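PDB 6DNM: export chaperone SatS from Mycobacterium tuberculosis H37Rv, which acts as a chaperone for the SecA2 protein export pathway, probably by helping proteins that use this route to be exported. Local coordinates for residues T27-C35 / I50-L59; A138-L149 / A171-F182. All blocks are in the same frame, centred on the assembly; numbering follows the deposited sequence.

Interaction 1. Residues T27-C35 / I50-L59; sequences TATFYTLRC and ISVFGSERAL
Tyr31 and Phe53 form the one antiparallel bridge here, a hydrogen-bonded pair: Tyr31 N gives to Phe53 O at 2.8 Å and Phe53 N to Tyr31 O at 3.0 Å. One residue on, Thr32 adds a side-chain bond. With chi1 near -171° its OG1 points away from its own backbone N and lies beside its carbonyl carbon, where it donates to Ser51 O at 2.7 Å, almost in line with that carbonyl; the methyl CG2 rests on Ile50 CG2. Phe30 presents a ring face to Val52, whose CG2 lies 3.8 Å from the ring centroid, displaced toward the rim. The Tyr31 ring takes the aliphatic part of Glu56 instead: CG sits over its centre at 4.1 Å, with ring and carboxylate planes turned 42° apart, and the phenol OH bonds to Gln22. From the first turn of helix 56-63, Leu59 CD2 touches both Tyr31 CB and Leu33 CD2. Ser55 caps that helix, its OG accepting from Ala58 N. A water donates to Thr29 O and Gly54 O. Side-chain and water contacts thus hold the segments together on both sides of a single bridge, binding strand 29-37 to strand 49-52 and to the turn before the helix.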
# COMPACT_ATOMS: atom_id res chain seq x y z
N THR A 27 2.48 -14.41 -2.08
CA THR A 27 3.54 -14.89 -2.95
C THR A 27 4.72 -13.93 -3.10
O THR A 27 5.71 -14.32 -3.72
CB THR A 27 3.00 -15.19 -4.36
OG1 THR A 27 2.33 -14.03 -4.87
CG2 THR A 27 2.03 -16.37 -4.34
N ALA A 28 4.65 -12.72 -2.57
CA ALA A 28 5.74 -11.77 -2.80
C ALA A 28 5.72 -10.69 -1.74
O ALA A 28 4.67 -10.34 -1.21
CB ALA A 28 5.63 -11.14 -4.20
N THR A 29 6.90 -10.15 -1.44
CA THR A 29 7.04 -8.97 -0.60
C THR A 29 7.68 -7.87 -1.43
O THR A 29 8.74 -8.07 -2.03
CB THR A 29 7.88 -9.27 0.65
OG1 THR A 29 7.18 -10.21 1.48
CG2 THR A 29 8.13 -8.00 1.46
N PHE A 30 7.03 -6.71 -1.46
CA PHE A 30 7.45 -5.61 -2.31
C PHE A 30 7.76 -4.37 -1.49
O PHE A 30 7.21 -4.17 -0.40
CB PHE A 30 6.35 -5.21 -3.29
CG PHE A 30 6.05 -6.25 -4.32
CD1 PHE A 30 7.03 -6.71 -5.18
CD2 PHE A 30 4.77 -6.76 -4.44
CE1 PHE A 30 6.74 -7.68 -6.14
CE2 PHE A 30 4.48 -7.73 -5.38
CZ PHE A 30 5.46 -8.19 -6.24
N TYR A 31 8.63 -3.53 -2.05
CA TYR A 31 8.99 -2.23 -1.49
C TYR A 31 8.71 -1.15 -2.52
O TYR A 31 8.91 -1.36 -3.72
CB TYR A 31 10.47 -2.20 -1.08
CG TYR A 31 10.72 -3.20 0.01
CD1 TYR A 31 10.55 -2.86 1.35
CD2 TYR A 31 11.05 -4.53 -0.30
CE1 TYR A 31 10.74 -3.79 2.35
CE2 TYR A 31 11.23 -5.47 0.70
CZ TYR A 31 11.08 -5.10 2.02
OH TYR A 31 11.25 -6.03 3.01
N THR A 32 8.25 0.00 -2.06
CA THR A 32 8.06 1.18 -2.90
C THR A 32 8.06 2.40 -2.00
O THR A 32 8.31 2.30 -0.79
CB THR A 32 6.82 1.05 -3.80
OG1 THR A 32 6.81 2.12 -4.76
CG2 THR A 32 5.52 1.09 -3.00
N LEU A 33 7.79 3.57 -2.59
CA LEU A 33 7.68 4.82 -1.84
C LEU A 33 6.29 5.41 -2.01
O LEU A 33 5.66 5.27 -3.07
CB LEU A 33 8.69 5.88 -2.34
CG LEU A 33 10.17 5.49 -2.35
CD1 LEU A 33 11.01 6.63 -2.91
CD2 LEU A 33 10.65 5.11 -0.96
N ARG A 34 5.82 6.08 -0.96
CA ARG A 34 4.52 6.74 -1.00
C ARG A 34 4.58 8.02 -0.17
O ARG A 34 5.20 8.05 0.89
CB ARG A 34 3.44 5.83 -0.41
CG ARG A 34 2.02 6.43 -0.47
CD ARG A 34 1.52 6.86 0.91
NE ARG A 34 1.68 5.76 1.84
CZ ARG A 34 1.67 5.82 3.17
NH1 ARG A 34 1.85 4.74 3.88
NH2 ARG A 34 1.47 6.96 3.80
N CYS A 35 3.92 9.06 -0.67
CA CYS A 35 3.77 10.30 0.07
C CYS A 35 2.35 10.81 -0.12
O CYS A 35 1.55 10.23 -0.85
CB CYS A 35 4.77 11.36 -0.39
SG CYS A 35 4.46 11.96 -2.05
N ILE A 50 1.94 1.54 -9.68
CA ILE A 50 2.97 1.70 -8.65
C ILE A 50 4.15 0.80 -8.99
O ILE A 50 3.98 -0.42 -9.14
CB ILE A 50 2.39 1.31 -7.28
CG1 ILE A 50 1.19 2.20 -6.93
CG2 ILE A 50 3.48 1.33 -6.20
CD1 ILE A 50 0.28 1.60 -5.89
N SER A 51 5.34 1.39 -9.06
CA SER A 51 6.56 0.60 -9.26
C SER A 51 6.92 -0.13 -7.97
O SER A 51 7.12 0.51 -6.93
CB SER A 51 7.71 1.51 -9.67
OG SER A 51 7.52 2.02 -10.98
N VAL A 52 7.03 -1.46 -8.04
CA VAL A 52 7.39 -2.27 -6.88
C VAL A 52 8.70 -3.00 -7.13
O VAL A 52 9.05 -3.35 -8.26
CB VAL A 52 6.28 -3.25 -6.47
CG1 VAL A 52 5.07 -2.47 -5.99
CG2 VAL A 52 5.92 -4.20 -7.61
N PHE A 53 9.42 -3.25 -6.03
CA PHE A 53 10.76 -3.82 -6.03
C PHE A 53 10.85 -4.95 -5.03
O PHE A 53 10.23 -4.89 -3.96
CB PHE A 53 11.80 -2.72 -5.72
CG PHE A 53 11.77 -1.61 -6.72
CD1 PHE A 53 12.62 -1.63 -7.82
CD2 PHE A 53 10.86 -0.56 -6.59
CE1 PHE A 53 12.56 -0.62 -8.77
CE2 PHE A 53 10.80 0.45 -7.54
CZ PHE A 53 11.65 0.42 -8.62
N GLY A 54 11.60 -6.00 -5.37
CA GLY A 54 11.66 -7.17 -4.50
C GLY A 54 12.59 -7.04 -3.32
O GLY A 54 12.64 -7.94 -2.47
N SER A 55 13.34 -5.95 -3.23
CA SER A 55 14.28 -5.77 -2.14
C SER A 55 14.55 -4.29 -1.97
O SER A 55 14.36 -3.48 -2.89
CB SER A 55 15.59 -6.50 -2.39
OG SER A 55 16.28 -5.94 -3.50
N GLU A 56 15.06 -3.95 -0.79
CA GLU A 56 15.50 -2.59 -0.56
C GLU A 56 16.66 -2.22 -1.48
O GLU A 56 16.73 -1.10 -1.99
CB GLU A 56 15.85 -2.40 0.92
CG GLU A 56 14.66 -2.66 1.83
CD GLU A 56 15.05 -3.11 3.22
OE1 GLU A 56 14.75 -4.28 3.59
OE2 GLU A 56 15.66 -2.30 3.95
N ARG A 57 17.57 -3.17 -1.75
CA ARG A 57 18.69 -2.89 -2.63
C ARG A 57 18.22 -2.56 -4.04
O ARG A 57 18.74 -1.64 -4.68
CB ARG A 57 19.67 -4.08 -2.66
CG ARG A 57 20.91 -3.84 -3.52
CD ARG A 57 22.01 -4.87 -3.24
NE ARG A 57 21.89 -6.06 -4.09
CZ ARG A 57 22.75 -7.07 -4.08
NH1 ARG A 57 23.81 -7.03 -3.27
NH2 ARG A 57 22.56 -8.11 -4.88
N ALA A 58 17.23 -3.31 -4.54
CA ALA A 58 16.72 -3.03 -5.88
C ALA A 58 16.10 -1.65 -5.94
O ALA A 58 16.30 -0.91 -6.91
CB ALA A 58 15.71 -4.11 -6.27
N LEU A 59 15.33 -1.27 -4.91
CA LEU A 59 14.76 0.07 -4.84
C LEU A 59 15.85 1.14 -4.82
O LEU A 59 15.78 2.13 -5.56
CB LEU A 59 13.86 0.16 -3.60
CG LEU A 59 13.26 1.53 -3.25
CD1 LEU A 59 12.54 2.17 -4.44
CD2 LEU A 59 12.32 1.42 -2.03
O HOH W 1 11.01 -9.52 -1.13

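Interaction 2. Residues A138-L149 / A171-F182; sequences AVDKALETTRPL and AAVREWEKLERF
Leu179 and Leu149 interlock as knobs into holes at the apolar centre. Leu179 enters a hole made by Ala138, Val139, Ala142 and Leu149; its CG, anti to the backbone N (chi1 -172°), is aimed into that hole, and from there CD1 reaches Val139 CG2 at 3.8 Å and CD2 lies 4.0 Å from Leu149 CD2. Leu149 in turn settles among Ala172, Glu175, Trp176 and Leu179, its CD2 meeting the indole of Trp176 at the edge, while CD1 touches Trp176 CB. At the far end Phe182 turns a ring face to Ala138, whose CB stands over the centre, 3.8 Å from the centroid, and Val139 CG2 reaches the same ring near CE2. At the start of helix 148-157 the Pro148 ring lies against Ala171, Pro148 CG to Ala171 CB 3.7 Å.

Glu175 marks the passage to polar ground. Its extended chain runs across the proline, and OE1 accepts from Leu149 N at 2.9 Å, a nearly straight bond (165° at the hydrogen) that meets the oxygen close to its C-O axis. Leu149 N belongs to the first turn of helix 148-157, so the carboxylate meets the positive end of that helix's dipole and is probably stabilised by it. A water donates to Ala142 O and, weakly, to Glu175 OE1. Further out, in the turn, Arg147 grips Glu144 side-on: NE and NH1 both reach OE1, from the same face of the carboxylate, with NE at 2.9 Å.

Segment 138-142 runs nearly antiparallel to segment 171-182, 168° between their directions. Helix 117-134 backs the contact through Leu127, which touches Val139 and Trp176, and helix 104-110 meets Trp176 through Leu104, Val105 and the ring of Phe108.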
# COMPACT_ATOMS: atom_id res chain seq x y z
N ALA A 138 -12.48 1.34 -8.25
CA ALA A 138 -12.71 -0.06 -7.91
C ALA A 138 -12.73 -0.29 -6.40
O ALA A 138 -13.58 -1.02 -5.88
CB ALA A 138 -11.67 -0.95 -8.58
N VAL A 139 -11.79 0.32 -5.67
CA VAL A 139 -11.72 0.11 -4.23
C VAL A 139 -12.92 0.75 -3.54
O VAL A 139 -13.59 0.12 -2.72
CB VAL A 139 -10.39 0.64 -3.65
CG1 VAL A 139 -10.39 0.47 -2.12
CG2 VAL A 139 -9.20 -0.09 -4.26
N ASP A 140 -13.21 2.02 -3.86
CA ASP A 140 -14.34 2.68 -3.23
C ASP A 140 -15.63 1.90 -3.46
O ASP A 140 -16.45 1.75 -2.54
CB ASP A 140 -14.49 4.11 -3.76
CG ASP A 140 -13.34 5.01 -3.34
OD1 ASP A 140 -12.59 4.65 -2.41
OD2 ASP A 140 -13.21 6.08 -3.96
N LYS A 141 -15.83 1.38 -4.67
CA LYS A 141 -17.05 0.64 -4.95
C LYS A 141 -17.09 -0.66 -4.15
O LYS A 141 -18.13 -1.01 -3.58
CB LYS A 141 -17.14 0.35 -6.44
CG LYS A 141 -17.51 1.55 -7.27
CD LYS A 141 -17.49 1.21 -8.75
CE LYS A 141 -18.89 1.02 -9.31
NZ LYS A 141 -18.96 1.51 -10.72
N ALA A 142 -15.99 -1.39 -4.12
CA ALA A 142 -15.99 -2.70 -3.46
C ALA A 142 -16.22 -2.57 -1.97
O ALA A 142 -16.80 -3.47 -1.35
CB ALA A 142 -14.67 -3.42 -3.72
N LEU A 143 -15.79 -1.47 -1.37
CA LEU A 143 -15.92 -1.27 0.07
C LEU A 143 -17.22 -0.57 0.46
O LEU A 143 -17.41 -0.27 1.64
CB LEU A 143 -14.69 -0.52 0.62
CG LEU A 143 -13.36 -1.28 0.50
CD1 LEU A 143 -12.23 -0.45 1.10
CD2 LEU A 143 -13.43 -2.67 1.16
N GLU A 144 -18.12 -0.31 -0.49
CA GLU A 144 -19.43 0.21 -0.16
C GLU A 144 -20.12 -0.74 0.81
O GLU A 144 -20.07 -1.96 0.64
CB GLU A 144 -20.28 0.37 -1.42
CG GLU A 144 -19.83 1.52 -2.32
CD GLU A 144 -20.52 1.53 -3.69
OE1 GLU A 144 -21.17 0.52 -4.07
OE2 GLU A 144 -20.40 2.54 -4.41
N THR A 145 -20.72 -0.18 1.87
CA THR A 145 -21.23 -1.04 2.94
C THR A 145 -22.52 -1.75 2.57
O THR A 145 -23.00 -2.57 3.36
CB THR A 145 -21.40 -0.25 4.24
OG1 THR A 145 -22.29 0.85 4.02
CG2 THR A 145 -20.04 0.28 4.72
N THR A 146 -23.10 -1.45 1.40
CA THR A 146 -24.22 -2.23 0.89
C THR A 146 -23.77 -3.60 0.43
O THR A 146 -24.57 -4.54 0.43
CB THR A 146 -24.85 -1.49 -0.29
OG1 THR A 146 -23.81 -1.05 -1.17
CG2 THR A 146 -25.68 -0.29 0.18
N ARG A 147 -22.51 -3.75 0.02
CA ARG A 147 -22.06 -4.97 -0.63
C ARG A 147 -21.50 -5.95 0.38
O ARG A 147 -21.02 -5.55 1.45
CB ARG A 147 -20.97 -4.63 -1.65
CG ARG A 147 -21.44 -3.71 -2.74
CD ARG A 147 -20.31 -3.41 -3.70
NE ARG A 147 -20.66 -2.28 -4.55
CZ ARG A 147 -21.13 -2.40 -5.79
NH1 ARG A 147 -21.42 -1.30 -6.49
NH2 ARG A 147 -21.30 -3.59 -6.33
N PRO A 148 -21.52 -7.25 0.06
CA PRO A 148 -21.02 -8.26 1.02
C PRO A 148 -19.64 -7.95 1.59
O PRO A 148 -19.45 -7.98 2.81
CB PRO A 148 -21.05 -9.56 0.20
CG PRO A 148 -22.21 -9.35 -0.75
CD PRO A 148 -22.19 -7.88 -1.10
N LEU A 149 -18.67 -7.63 0.73
CA LEU A 149 -17.32 -7.35 1.23
C LEU A 149 -17.30 -6.07 2.07
O LEU A 149 -16.71 -6.05 3.15
CB LEU A 149 -16.33 -7.25 0.07
CG LEU A 149 -14.90 -6.91 0.49
CD1 LEU A 149 -14.31 -8.00 1.38
CD2 LEU A 149 -14.04 -6.69 -0.73
N ALA A 171 -19.80 -14.72 -1.05
CA ALA A 171 -19.91 -13.49 -1.83
C ALA A 171 -18.79 -12.52 -1.48
O ALA A 171 -18.13 -11.96 -2.37
CB ALA A 171 -21.28 -12.86 -1.61
N ALA A 172 -18.52 -12.34 -0.18
CA ALA A 172 -17.44 -11.45 0.23
C ALA A 172 -16.10 -11.94 -0.30
O ALA A 172 -15.27 -11.13 -0.73
CB ALA A 172 -17.41 -11.34 1.76
N VAL A 173 -15.88 -13.26 -0.30
CA VAL A 173 -14.64 -13.83 -0.83
C VAL A 173 -14.48 -13.50 -2.31
O VAL A 173 -13.40 -13.07 -2.76
CB VAL A 173 -14.61 -15.34 -0.59
CG1 VAL A 173 -13.48 -16.00 -1.39
CG2 VAL A 173 -14.48 -15.61 0.88
N ARG A 174 -15.53 -13.73 -3.10
CA ARG A 174 -15.49 -13.42 -4.52
C ARG A 174 -15.16 -11.95 -4.75
O ARG A 174 -14.34 -11.62 -5.61
CB ARG A 174 -16.85 -13.75 -5.14
CG ARG A 174 -16.85 -14.06 -6.62
CD ARG A 174 -16.92 -12.80 -7.48
NE ARG A 174 -18.16 -12.04 -7.33
CZ ARG A 174 -18.22 -10.71 -7.34
NH1 ARG A 174 -19.39 -10.09 -7.19
NH2 ARG A 174 -17.11 -10.00 -7.49
N GLU A 175 -15.77 -11.06 -3.97
CA GLU A 175 -15.51 -9.64 -4.13
C GLU A 175 -14.08 -9.30 -3.72
O GLU A 175 -13.41 -8.49 -4.38
CB GLU A 175 -16.56 -8.83 -3.37
CG GLU A 175 -17.94 -8.91 -4.05
CD GLU A 175 -19.09 -8.36 -3.23
OE1 GLU A 175 -18.86 -7.83 -2.12
OE2 GLU A 175 -20.25 -8.44 -3.71
N TRP A 176 -13.58 -9.93 -2.66
CA TRP A 176 -12.19 -9.69 -2.27
C TRP A 176 -11.23 -10.16 -3.35
O TRP A 176 -10.25 -9.48 -3.66
CB TRP A 176 -11.85 -10.38 -0.96
CG TRP A 176 -10.39 -10.25 -0.67
CD1 TRP A 176 -9.43 -11.19 -0.87
CD2 TRP A 176 -9.72 -9.08 -0.20
NE1 TRP A 176 -8.20 -10.69 -0.53
CE2 TRP A 176 -8.35 -9.39 -0.12
CE3 TRP A 176 -10.15 -7.80 0.18
CZ2 TRP A 176 -7.41 -8.48 0.33
CZ3 TRP A 176 -9.21 -6.90 0.62
CH2 TRP A 176 -7.86 -7.24 0.69
N GLU A 177 -11.49 -11.34 -3.93
CA GLU A 177 -10.61 -11.85 -4.97
C GLU A 177 -10.54 -10.89 -6.15
O GLU A 177 -9.46 -10.67 -6.71
CB GLU A 177 -11.09 -13.23 -5.42
CG GLU A 177 -10.78 -14.31 -4.40
CD GLU A 177 -11.40 -15.65 -4.73
OE1 GLU A 177 -12.40 -15.69 -5.48
OE2 GLU A 177 -10.88 -16.66 -4.22
N LYS A 178 -11.68 -10.30 -6.52
CA LYS A 178 -11.69 -9.33 -7.61
C LYS A 178 -10.90 -8.09 -7.22
O LYS A 178 -10.14 -7.54 -8.03
CB LYS A 178 -13.14 -8.96 -7.94
CG LYS A 178 -13.33 -8.25 -9.26
CD LYS A 178 -14.68 -8.62 -9.86
CE LYS A 178 -14.95 -7.88 -11.17
NZ LYS A 178 -13.92 -8.14 -12.22
N LEU A 179 -11.03 -7.65 -5.97
CA LEU A 179 -10.30 -6.48 -5.51
C LEU A 179 -8.80 -6.75 -5.47
O LEU A 179 -8.00 -5.88 -5.86
CB LEU A 179 -10.85 -6.05 -4.15
CG LEU A 179 -10.34 -4.74 -3.57
CD1 LEU A 179 -10.59 -3.58 -4.53
CD2 LEU A 179 -11.00 -4.49 -2.23
N GLU A 180 -8.39 -7.94 -5.02
CA GLU A 180 -6.96 -8.25 -5.00
C GLU A 180 -6.39 -8.33 -6.41
O GLU A 180 -5.24 -7.93 -6.63
CB GLU A 180 -6.68 -9.51 -4.17
CG GLU A 180 -5.18 -9.70 -3.91
CD GLU A 180 -4.84 -10.67 -2.77
OE1 GLU A 180 -5.74 -11.34 -2.22
OE2 GLU A 180 -3.63 -10.74 -2.43
N ARG A 181 -7.18 -8.82 -7.38
CA ARG A 181 -6.74 -8.79 -8.77
C ARG A 181 -6.55 -7.36 -9.26
O ARG A 181 -5.58 -7.06 -9.98
CB ARG A 181 -7.73 -9.53 -9.67
CG ARG A 181 -7.67 -11.04 -9.57
CD ARG A 181 -8.45 -11.70 -10.71
NE ARG A 181 -9.89 -11.44 -10.64
CZ ARG A 181 -10.76 -12.17 -9.94
NH1 ARG A 181 -10.35 -13.21 -9.23
NH2 ARG A 181 -12.05 -11.85 -9.95
N PHE A 182 -7.45 -6.45 -8.86
CA PHE A 182 -7.27 -5.04 -9.21
C PHE A 182 -5.97 -4.50 -8.63
O PHE A 182 -5.19 -3.84 -9.33
CB PHE A 182 -8.46 -4.21 -8.72
CG PHE A 182 -8.20 -2.73 -8.80
CD1 PHE A 182 -8.26 -2.08 -10.02
CD2 PHE A 182 -7.85 -2.01 -7.67
CE1 PHE A 182 -8.00 -0.72 -10.11
CE2 PHE A 182 -7.59 -0.65 -7.75
CZ PHE A 182 -7.66 -0.01 -8.98
O HOH W 2 -17.63 -5.55 -2.93

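Overall arrangement
Interaction 1 closes before interaction 2 opens along the chain, and the two lie on opposite sides of the chain's centre. Their centres are 25 Å apart, and the nearest atoms, about 7 Å apart, do not touch. Interaction 1 belongs to the beta part: strand 29-37 of the four-stranded sheet meets strand 49-52 of the three-stranded one and the start of helix 56-63. Interaction 2 belongs to the helical part, joining helices 138-142 and 148-157 and the turn between them to helix 170-185. The chain links them again at its end, since helix 170-185 leads into strand 187-189, which pairs with strand 49-52. The helical and beta parts of this C-terminal domain are therefore connected through the chain's last residues.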